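Local structure of HAD-superfamily hydrolase, subfamily IA, variant 1 (Ehrlichia chaffeensis, 3KZX) at residues A[29-34]-A[187-192]; A[49-54]-A[86-91]; A[153-156]-A[162-165]; A[213-218]-A[222-227]. The protein probably hydrolyses 2-phosphoglycolate to glycolate and phosphate, as a phosphatase of the HAD superfamily. All blocks are in the same frame, centred on the assembly; numbering follows the deposited sequence.

Interaction 1 (A[29-34]-A[187-192]); sequences IFDWYN and ISDIQS
D31, in the turn between strand 27-30 and helix 32-36, faces D189 in the first turn of helix 187-195, with their CA atoms 7.6 Å apart. Of the two segments, only these two side chains touch. Both CB atoms point across the gap. The side chains cross at about a right angle, and the carboxylate planes stand 79° apart. OD2 of D31 makes the closest approach: it lies 2.6 Å from OD2 of D189 and 3.1 Å from OD1 of D189. CG of D31 lies anti to its own backbone N (chi1 -161°), which carries the carboxylate out towards the helix. OD1 of D31 is bonded within its own segment. The backbone N of W32 donates to it over 2.8 Å, from above the carboxylate plane, and this helps fix the rotation of the group.

NZ of K159 forms salt bridges with OD2 of D31 and OD1 of D189, bridging the two side chains. D31 opens DWYN, which resembles the start of the first HAD motif, DxD, but has Y33 in place of the second aspartate, as in haloacid dehalogenases. By analogy D31 is probably the nucleophile. D189, with D185, probably belongs to the fourth, acidic motif. The pair therefore probably lies in the phosphatase active site.

The site lies at the end of the central parallel sheet. Strand 27-30 runs between strands 121-126 and 180-184 and bonds to both through its backbone. The ring of F30 packs on helix 108-117, while D189 rests on F182 of strand 180-184.

Interaction 2 (A[49-54]-A[86-91]); sequences YQVLDQ and TILYEN
Between segments 49-54 and 86-91 the nearest CA atoms are those of V51 and L88, 6.2 Å apart. The axes of the two short segments come within 9.5 Å and run at 129° to each other, closer to antiparallel than to parallel. V51 is directed toward the other helix. Its two methyls divide the work. CG1, anti to the backbone N (chi1 173°), meets CB of L88 at 3.8 Å. CG2 lies beside the backbone of Y89, 3.9 Å from its CA.

Both helices belong to the small helical unit inserted after the first strand of the core, as in the cap domain of many HAD phosphatases. Their contact joins two helices of that unit, mainly through apolar groups. Y89 lends mainly its backbone and CB here. Its ring meets F48, and its hydroxyl bonds to O of T39.

Toward the solvent-exposed end of the contact, at Q54, the side chains of Q54 and L88 lie alongside, running antiparallel. Q54 is extended beyond CG, and this brings its amide next to the leucine. NE2 of Q54 lies 3.5 Å from CD2 of L88, a packing contact between a polar and an apolar atom. One water spans the same edge. It donates to the backbone O of L88 at 2.7 Å and accepts a weak, long bond from NE2 of Q54 at 3.4 Å.

Interaction 3 (A[153-156]-A[162-165]); sequences GDTG and PEPV
The side chains of T155 and E163 extend toward each other across the loop that leads into helix 163-172. E163 is stretched out, with CG anti to the backbone N (chi1 -177°) and the rest of the chain extended. This carries the carboxylate to the backbone of the loop and ties the start of the helix to the residues after strand 148-152. OE2 of E163 accepts a bond of 3.1 Å from the backbone N of G156. The N-H points well, at 152°, but it meets OE2 from above the carboxylate plane, 46° out of it. The same oxygen sits 3.4 Å from CB of T155. The methyl CG2 of T155 turns to helix 163-172 instead, 4.1 Å from CA of P164. OG1 of T155 accepts from the backbone N of T157, two residues on, as in an ST turn. P164 adds the side of its ring at longer range, with CG 4.2 Å from OG1 of T155.

The second oxygen of E163, OE1, bonds to the hydroxyl of T157. One acidic group thus holds two points of the loop through neutral donors, a backbone N-H and a hydroxyl.

Interaction 4 (A[213-218]-A[222-227]); sequences LSFKNF and RNFICQ
The backbone N of R222 donates to O of F218 over 2.9 Å at 159°. It is an ordinary helical bond, four residues apart, in the first turn of helix 218-229. CB of R222 also lies close to that oxygen, at 3.4 Å. The side chain of R222 then leads away, extended from CG to NE, and NE bonds to OG1 of T114 on helix 108-117. N217 stands at the N-cap of the helix, and its OD1 takes the backbone N of D220.

The side-chain contact is apolar and centres on F224. CG of F224 lies anti to its backbone N (chi1 179°), which sends the ring back towards strand 213-215. The F215 and F224 side chains cross at about a right angle, though the ring planes stand 47° apart. CZ of F215 sits over one face of the F224 ring, offset toward the rim and 3.7 Å from CG of F224. The ring pair is oblique, with centroids 5.2 Å apart. The L213 and F224 side chains run toward each other. CD1 of L213 reaches CE2 of F224 at 3.8 Å, further out along the ring. L213 and F215, two residues apart on the strand, thus both turn their side chains to the helix.

The contact is the last strand-to-helix connection of the Rossmann-like core. Strand 213-215 is the edge of the parallel sheet and bonds to K202 of strand 199-203 and to G204 just after it. The helix folds back against the sheet, beside helix 108-117, with F218 stacked on Y203.

Interaction 1 is the probable active site, and each of the other three touches it. Interaction 2, in the helical insert, is centred 20 Å away; N34 ND2 meets E90 OE2 at 3.1 Å, a weak hydrogen bond that joins core and insert. Interaction 3 is nearer, at 13 Å between centres, with S192 OG 3.1 Å from V165 CG2. Its loop leads on to K159, which pairs with the aspartates of interaction 1. Interaction 4 reaches the same sheet, with F30 CE1 4.1 Å from F218 CE1. Interactions 2 and 4 lie on opposite sides of the chain's centre, about 31 Å apart between their own centres.

Interaction 1 (A[29-34]-A[187-192])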
# COMPACT_ATOMS: atom_id res chain seq x y z
N ILE A 29 3.64 -2.18 10.15
CA ILE A 29 2.65 -1.34 9.49
C ILE A 29 2.81 -1.52 7.98
O ILE A 29 3.92 -1.54 7.48
CB ILE A 29 2.82 0.15 9.89
CG1 ILE A 29 2.73 0.33 11.42
CG2 ILE A 29 1.71 1.01 9.23
CD1 ILE A 29 2.98 1.75 11.88
N PHE A 30 1.67 -1.63 7.27
CA PHE A 30 1.66 -1.79 5.82
C PHE A 30 0.93 -0.66 5.15
O PHE A 30 -0.09 -0.22 5.64
CB PHE A 30 0.92 -3.07 5.41
CG PHE A 30 1.62 -4.34 5.81
CD1 PHE A 30 2.52 -4.96 4.93
CD2 PHE A 30 1.40 -4.94 7.04
CE1 PHE A 30 3.16 -6.12 5.26
CE2 PHE A 30 2.06 -6.13 7.38
CZ PHE A 30 2.92 -6.71 6.49
N ASP A 31 1.40 -0.23 3.99
CA ASP A 31 0.56 0.56 3.12
C ASP A 31 -0.30 -0.41 2.32
O ASP A 31 -0.01 -1.62 2.26
CB ASP A 31 1.45 1.38 2.19
CG ASP A 31 0.71 2.58 1.55
OD1 ASP A 31 -0.51 2.75 1.76
OD2 ASP A 31 1.39 3.36 0.87
N TRP A 32 -1.36 0.12 1.71
CA TRP A 32 -2.33 -0.68 0.99
C TRP A 32 -1.98 -0.69 -0.52
O TRP A 32 -1.37 -1.63 -1.03
CB TRP A 32 -3.75 -0.15 1.32
CG TRP A 32 -4.86 -0.90 0.75
CD1 TRP A 32 -5.72 -0.46 -0.22
CD2 TRP A 32 -5.25 -2.25 1.05
NE1 TRP A 32 -6.63 -1.44 -0.52
CE2 TRP A 32 -6.36 -2.55 0.24
CE3 TRP A 32 -4.76 -3.22 1.92
CZ2 TRP A 32 -7.00 -3.79 0.29
CZ3 TRP A 32 -5.40 -4.46 1.96
CH2 TRP A 32 -6.51 -4.73 1.14
N TYR A 33 -2.29 0.39 -1.22
CA TYR A 33 -2.09 0.42 -2.66
C TYR A 33 -0.59 0.38 -3.00
O TYR A 33 0.17 1.15 -2.47
CB TYR A 33 -2.70 1.67 -3.28
CG TYR A 33 -4.22 1.68 -3.42
CD1 TYR A 33 -4.93 0.53 -3.76
CD2 TYR A 33 -4.91 2.85 -3.27
CE1 TYR A 33 -6.30 0.56 -3.89
CE2 TYR A 33 -6.30 2.91 -3.42
CZ TYR A 33 -6.99 1.77 -3.71
OH TYR A 33 -8.36 1.86 -3.88
N ASN A 34 -0.20 -0.52 -3.91
CA ASN A 34 1.19 -0.67 -4.38
C ASN A 34 2.19 -1.22 -3.36
O ASN A 34 3.39 -1.30 -3.62
CB ASN A 34 1.64 0.63 -5.05
CG ASN A 34 0.64 1.09 -6.10
OD1 ASN A 34 0.39 0.38 -7.08
ND2 ASN A 34 0.02 2.24 -5.88
N ILE A 187 7.91 7.24 -1.36
CA ILE A 187 8.65 8.22 -0.57
C ILE A 187 7.84 8.78 0.59
O ILE A 187 8.37 8.94 1.68
CB ILE A 187 9.20 9.38 -1.44
CG1 ILE A 187 10.11 8.90 -2.60
CG2 ILE A 187 9.93 10.43 -0.54
CD1 ILE A 187 10.86 7.61 -2.38
N SER A 188 6.56 9.08 0.38
CA SER A 188 5.75 9.57 1.48
C SER A 188 5.67 8.52 2.61
O SER A 188 5.63 8.89 3.78
CB SER A 188 4.35 10.06 1.04
OG SER A 188 3.57 9.05 0.47
N ASP A 189 5.63 7.23 2.28
CA ASP A 189 5.63 6.21 3.32
C ASP A 189 6.94 6.25 4.12
O ASP A 189 6.93 6.20 5.34
CB ASP A 189 5.46 4.80 2.74
CG ASP A 189 4.09 4.56 2.20
OD1 ASP A 189 3.14 5.26 2.63
OD2 ASP A 189 3.92 3.67 1.34
N ILE A 190 8.04 6.32 3.40
CA ILE A 190 9.37 6.37 4.01
C ILE A 190 9.51 7.58 4.90
O ILE A 190 9.95 7.47 6.04
CB ILE A 190 10.47 6.33 2.93
CG1 ILE A 190 10.47 4.97 2.23
CG2 ILE A 190 11.84 6.64 3.50
CD1 ILE A 190 11.28 4.96 0.98
N GLN A 191 9.12 8.75 4.39
CA GLN A 191 9.23 9.99 5.16
C GLN A 191 8.31 9.95 6.42
O GLN A 191 8.72 10.35 7.51
CB GLN A 191 8.86 11.14 4.21
CG GLN A 191 8.76 12.51 4.84
CD GLN A 191 10.09 13.19 5.01
OE1 GLN A 191 10.19 14.15 5.77
NE2 GLN A 191 11.10 12.71 4.32
N SER A 192 7.08 9.47 6.27
CA SER A 192 6.17 9.37 7.40
C SER A 192 6.79 8.48 8.49
O SER A 192 6.78 8.82 9.70
CB SER A 192 4.83 8.83 6.88
OG SER A 192 3.86 8.67 7.90

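Interaction 2 (A[49-54]-A[86-91])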
# COMPACT_ATOMS: atom_id res chain seq x y z
N TYR A 49 -9.77 5.63 -17.94
CA TYR A 49 -10.36 6.57 -18.89
C TYR A 49 -10.35 7.98 -18.33
O TYR A 49 -9.95 8.92 -19.02
CB TYR A 49 -11.79 6.17 -19.28
CG TYR A 49 -11.88 5.02 -20.28
CD1 TYR A 49 -11.12 5.01 -21.43
CD2 TYR A 49 -12.76 3.97 -20.07
CE1 TYR A 49 -11.23 3.96 -22.35
CE2 TYR A 49 -12.88 2.91 -20.97
CZ TYR A 49 -12.10 2.91 -22.11
OH TYR A 49 -12.22 1.87 -23.03
N GLN A 50 -10.76 8.14 -17.07
CA GLN A 50 -10.75 9.46 -16.40
C GLN A 50 -9.34 10.04 -16.35
O GLN A 50 -9.14 11.21 -16.61
CB GLN A 50 -11.30 9.37 -14.97
CG GLN A 50 -12.81 9.16 -14.89
CD GLN A 50 -13.28 8.60 -13.53
OE1 GLN A 50 -12.46 8.19 -12.69
NE2 GLN A 50 -14.59 8.59 -13.33
N VAL A 51 -8.35 9.20 -16.04
CA VAL A 51 -6.97 9.66 -16.02
C VAL A 51 -6.51 10.14 -17.39
O VAL A 51 -5.93 11.22 -17.52
CB VAL A 51 -6.02 8.54 -15.48
CG1 VAL A 51 -4.57 8.94 -15.62
CG2 VAL A 51 -6.36 8.22 -14.00
N LEU A 52 -6.80 9.34 -18.42
CA LEU A 52 -6.39 9.67 -19.79
C LEU A 52 -7.11 10.91 -20.25
O LEU A 52 -6.50 11.79 -20.86
CB LEU A 52 -6.67 8.50 -20.75
CG LEU A 52 -5.77 7.28 -20.54
CD1 LEU A 52 -6.33 6.06 -21.26
CD2 LEU A 52 -4.32 7.58 -20.98
N ASP A 53 -8.41 10.97 -19.93
CA ASP A 53 -9.22 12.21 -20.09
C ASP A 53 -8.56 13.46 -19.49
O ASP A 53 -8.35 14.46 -20.22
CB ASP A 53 -10.59 12.03 -19.44
CG ASP A 53 -11.68 11.85 -20.44
OD1 ASP A 53 -12.44 12.85 -20.66
OD2 ASP A 53 -11.75 10.74 -21.02
N GLN A 54 -8.27 13.42 -18.19
CA GLN A 54 -7.56 14.51 -17.47
C GLN A 54 -6.27 14.87 -18.20
O GLN A 54 -5.92 16.05 -18.32
CB GLN A 54 -7.18 14.14 -16.03
CG GLN A 54 -8.30 13.78 -15.03
CD GLN A 54 -7.76 13.04 -13.78
OE1 GLN A 54 -8.21 11.93 -13.43
NE2 GLN A 54 -6.78 13.66 -13.11
N THR A 86 0.56 7.16 -13.51
CA THR A 86 0.46 6.34 -12.29
C THR A 86 0.15 7.18 -11.02
O THR A 86 -0.54 6.73 -10.12
CB THR A 86 1.71 5.49 -12.06
OG1 THR A 86 2.82 6.35 -11.77
CG2 THR A 86 2.00 4.68 -13.30
N ILE A 87 0.67 8.40 -10.99
CA ILE A 87 0.34 9.35 -9.95
C ILE A 87 -1.15 9.72 -9.93
O ILE A 87 -1.78 9.69 -8.88
CB ILE A 87 1.19 10.64 -10.07
CG1 ILE A 87 2.67 10.36 -9.74
CG2 ILE A 87 0.64 11.74 -9.12
CD1 ILE A 87 3.65 11.30 -10.32
N LEU A 88 -1.68 10.12 -11.07
CA LEU A 88 -3.10 10.44 -11.19
C LEU A 88 -3.96 9.26 -10.83
O LEU A 88 -4.97 9.41 -10.12
CB LEU A 88 -3.46 10.92 -12.62
CG LEU A 88 -3.35 12.42 -12.84
CD1 LEU A 88 -2.01 12.98 -12.35
CD2 LEU A 88 -3.62 12.80 -14.31
N TYR A 89 -3.52 8.07 -11.27
CA TYR A 89 -4.25 6.85 -11.06
C TYR A 89 -4.35 6.52 -9.56
O TYR A 89 -5.45 6.24 -9.09
CB TYR A 89 -3.57 5.70 -11.83
CG TYR A 89 -4.18 4.34 -11.68
CD1 TYR A 89 -5.49 4.09 -12.08
CD2 TYR A 89 -3.45 3.28 -11.21
CE1 TYR A 89 -6.04 2.81 -11.99
CE2 TYR A 89 -3.99 2.01 -11.12
CZ TYR A 89 -5.30 1.79 -11.50
OH TYR A 89 -5.83 0.53 -11.42
N GLU A 90 -3.22 6.50 -8.85
CA GLU A 90 -3.28 6.28 -7.39
C GLU A 90 -4.11 7.34 -6.68
O GLU A 90 -4.84 7.02 -5.72
CB GLU A 90 -1.89 6.30 -6.75
CG GLU A 90 -1.89 5.71 -5.32
CD GLU A 90 -0.50 5.25 -4.85
OE1 GLU A 90 0.49 5.63 -5.50
OE2 GLU A 90 -0.41 4.51 -3.84
N ASN A 91 -3.94 8.60 -7.07
CA ASN A 91 -4.74 9.70 -6.49
C ASN A 91 -6.25 9.43 -6.61
O ASN A 91 -7.00 9.64 -5.66
CB ASN A 91 -4.40 11.05 -7.13
CG ASN A 91 -3.04 11.61 -6.69
OD1 ASN A 91 -2.59 12.61 -7.26
ND2 ASN A 91 -2.39 10.99 -5.72
O HOH W 1 -6.38 11.71 -10.35

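Interaction 3 (A[153-156]-A[162-165])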
# COMPACT_ATOMS: atom_id res chain seq x y z
N GLY A 153 -8.91 11.06 6.28
CA GLY A 153 -10.16 11.42 6.99
C GLY A 153 -10.20 10.86 8.40
O GLY A 153 -11.06 11.19 9.16
N ASP A 154 -9.24 10.00 8.74
CA ASP A 154 -9.20 9.44 10.09
C ASP A 154 -8.37 10.29 11.05
O ASP A 154 -8.56 10.22 12.27
CB ASP A 154 -8.65 8.00 10.11
CG ASP A 154 -9.63 6.99 9.53
OD1 ASP A 154 -10.87 7.22 9.68
OD2 ASP A 154 -9.16 5.98 8.93
N THR A 155 -7.46 11.09 10.50
CA THR A 155 -6.69 12.03 11.29
C THR A 155 -6.82 13.43 10.68
O THR A 155 -7.54 13.62 9.71
CB THR A 155 -5.19 11.63 11.38
OG1 THR A 155 -4.55 11.87 10.13
CG2 THR A 155 -5.03 10.17 11.78
N GLY A 156 -6.14 14.41 11.27
CA GLY A 156 -6.08 15.71 10.65
C GLY A 156 -5.14 15.89 9.48
O GLY A 156 -5.14 16.95 8.86
N PRO A 162 3.78 12.36 9.86
CA PRO A 162 3.85 11.22 10.77
C PRO A 162 2.54 10.90 11.50
O PRO A 162 2.39 9.78 12.01
CB PRO A 162 4.93 11.64 11.76
CG PRO A 162 4.79 13.11 11.84
CD PRO A 162 4.53 13.51 10.39
N GLU A 163 1.63 11.86 11.56
CA GLU A 163 0.41 11.72 12.35
C GLU A 163 -0.40 10.43 12.12
O GLU A 163 -0.83 9.80 13.09
CB GLU A 163 -0.51 12.95 12.17
CG GLU A 163 -1.80 12.91 13.03
CD GLU A 163 -2.80 14.08 12.78
OE1 GLU A 163 -2.53 15.01 12.01
OE2 GLU A 163 -3.88 14.03 13.34
N PRO A 164 -0.61 10.02 10.84
CA PRO A 164 -1.35 8.77 10.62
C PRO A 164 -0.65 7.52 11.16
O PRO A 164 -1.33 6.57 11.61
CB PRO A 164 -1.45 8.67 9.09
CG PRO A 164 -1.19 9.99 8.58
CD PRO A 164 -0.37 10.73 9.58
N VAL A 165 0.68 7.51 11.12
CA VAL A 165 1.47 6.42 11.68
C VAL A 165 1.34 6.42 13.19
O VAL A 165 1.15 5.37 13.79
CB VAL A 165 2.96 6.51 11.27
CG1 VAL A 165 3.79 5.52 12.09
CG2 VAL A 165 3.10 6.27 9.73

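Interaction 4 (A[213-218]-A[222-227])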
# COMPACT_ATOMS: atom_id res chain seq x y z
N LEU A 213 16.42 -0.06 4.23
CA LEU A 213 16.16 -1.47 3.91
C LEU A 213 15.17 -1.50 2.76
O LEU A 213 14.17 -0.79 2.80
CB LEU A 213 15.54 -2.21 5.10
CG LEU A 213 16.39 -2.93 6.11
CD1 LEU A 213 15.47 -3.46 7.24
CD2 LEU A 213 17.20 -4.04 5.44
N SER A 214 15.44 -2.35 1.76
CA SER A 214 14.62 -2.45 0.56
C SER A 214 14.46 -3.91 0.16
O SER A 214 15.44 -4.64 0.14
CB SER A 214 15.30 -1.72 -0.60
OG SER A 214 15.45 -0.35 -0.26
N PHE A 215 13.25 -4.30 -0.19
CA PHE A 215 12.94 -5.62 -0.70
C PHE A 215 11.98 -5.50 -1.88
O PHE A 215 11.17 -4.57 -1.92
CB PHE A 215 12.28 -6.47 0.38
CG PHE A 215 13.18 -6.79 1.53
CD1 PHE A 215 14.08 -7.86 1.46
CD2 PHE A 215 13.14 -6.03 2.70
CE1 PHE A 215 14.89 -8.15 2.54
CE2 PHE A 215 13.95 -6.31 3.75
CZ PHE A 215 14.80 -7.38 3.70
N LYS A 216 12.08 -6.44 -2.81
CA LYS A 216 11.31 -6.42 -4.04
C LYS A 216 10.01 -7.25 -3.95
O LYS A 216 9.08 -7.08 -4.73
CB LYS A 216 12.18 -6.90 -5.20
CG LYS A 216 13.30 -5.93 -5.53
CD LYS A 216 14.13 -6.41 -6.69
CE LYS A 216 15.15 -5.33 -7.11
NZ LYS A 216 16.25 -5.95 -7.94
N ASN A 217 9.92 -8.12 -2.95
CA ASN A 217 8.75 -8.97 -2.82
C ASN A 217 8.52 -9.39 -1.38
O ASN A 217 9.43 -9.29 -0.56
CB ASN A 217 8.87 -10.17 -3.73
CG ASN A 217 10.03 -11.05 -3.34
OD1 ASN A 217 10.00 -11.62 -2.27
ND2 ASN A 217 11.06 -11.11 -4.17
N PHE A 218 7.32 -9.87 -1.10
CA PHE A 218 6.94 -10.21 0.26
C PHE A 218 7.52 -11.53 0.74
O PHE A 218 7.57 -11.77 1.95
CB PHE A 218 5.42 -10.24 0.38
CG PHE A 218 4.81 -8.89 0.45
CD1 PHE A 218 5.18 -7.99 1.45
CD2 PHE A 218 3.86 -8.51 -0.46
CE1 PHE A 218 4.60 -6.73 1.51
CE2 PHE A 218 3.31 -7.27 -0.41
CZ PHE A 218 3.68 -6.37 0.58
N ARG A 222 9.24 -11.74 4.36
CA ARG A 222 8.84 -12.79 5.31
C ARG A 222 10.07 -13.57 5.82
O ARG A 222 10.19 -13.81 7.02
CB ARG A 222 7.82 -13.73 4.70
CG ARG A 222 7.27 -14.77 5.70
CD ARG A 222 6.38 -15.74 4.95
NE ARG A 222 6.07 -16.96 5.70
CZ ARG A 222 6.85 -18.03 5.79
NH1 ARG A 222 8.03 -18.09 5.17
NH2 ARG A 222 6.45 -19.06 6.50
N ASN A 223 10.94 -13.99 4.92
CA ASN A 223 12.18 -14.66 5.33
C ASN A 223 13.02 -13.81 6.29
O ASN A 223 13.53 -14.33 7.29
CB ASN A 223 13.02 -15.09 4.13
CG ASN A 223 12.39 -16.25 3.38
OD1 ASN A 223 12.60 -16.42 2.16
ND2 ASN A 223 11.62 -17.04 4.08
N PHE A 224 13.14 -12.52 6.00
CA PHE A 224 13.89 -11.59 6.82
C PHE A 224 13.29 -11.48 8.22
O PHE A 224 14.00 -11.60 9.22
CB PHE A 224 13.90 -10.23 6.15
CG PHE A 224 14.63 -9.16 6.90
CD1 PHE A 224 16.01 -9.20 7.03
CD2 PHE A 224 13.95 -8.08 7.41
CE1 PHE A 224 16.71 -8.19 7.67
CE2 PHE A 224 14.62 -7.04 8.05
CZ PHE A 224 16.00 -7.11 8.21
N ILE A 225 11.98 -11.35 8.30
CA ILE A 225 11.35 -11.22 9.62
C ILE A 225 11.41 -12.55 10.40
O ILE A 225 11.69 -12.58 11.61
CB ILE A 225 9.91 -10.68 9.51
CG1 ILE A 225 9.96 -9.24 8.96
CG2 ILE A 225 9.25 -10.75 10.92
CD1 ILE A 225 8.62 -8.58 8.75
N CYS A 226 11.20 -13.67 9.71
CA CYS A 226 11.36 -14.97 10.36
C CYS A 226 12.78 -15.15 10.88
O CYS A 226 12.99 -15.72 11.96
CB CYS A 226 11.03 -16.12 9.40
SG CYS A 226 9.27 -16.23 9.04
N GLN A 227 13.76 -14.69 10.12
CA GLN A 227 15.15 -14.81 10.56
C GLN A 227 15.38 -13.96 11.82
O GLN A 227 16.07 -14.42 12.73
CB GLN A 227 16.11 -14.45 9.41
CG GLN A 227 16.18 -15.52 8.35
CD GLN A 227 16.57 -15.03 6.97
OE1 GLN A 227 16.42 -15.77 6.01
NE2 GLN A 227 17.08 -13.80 6.87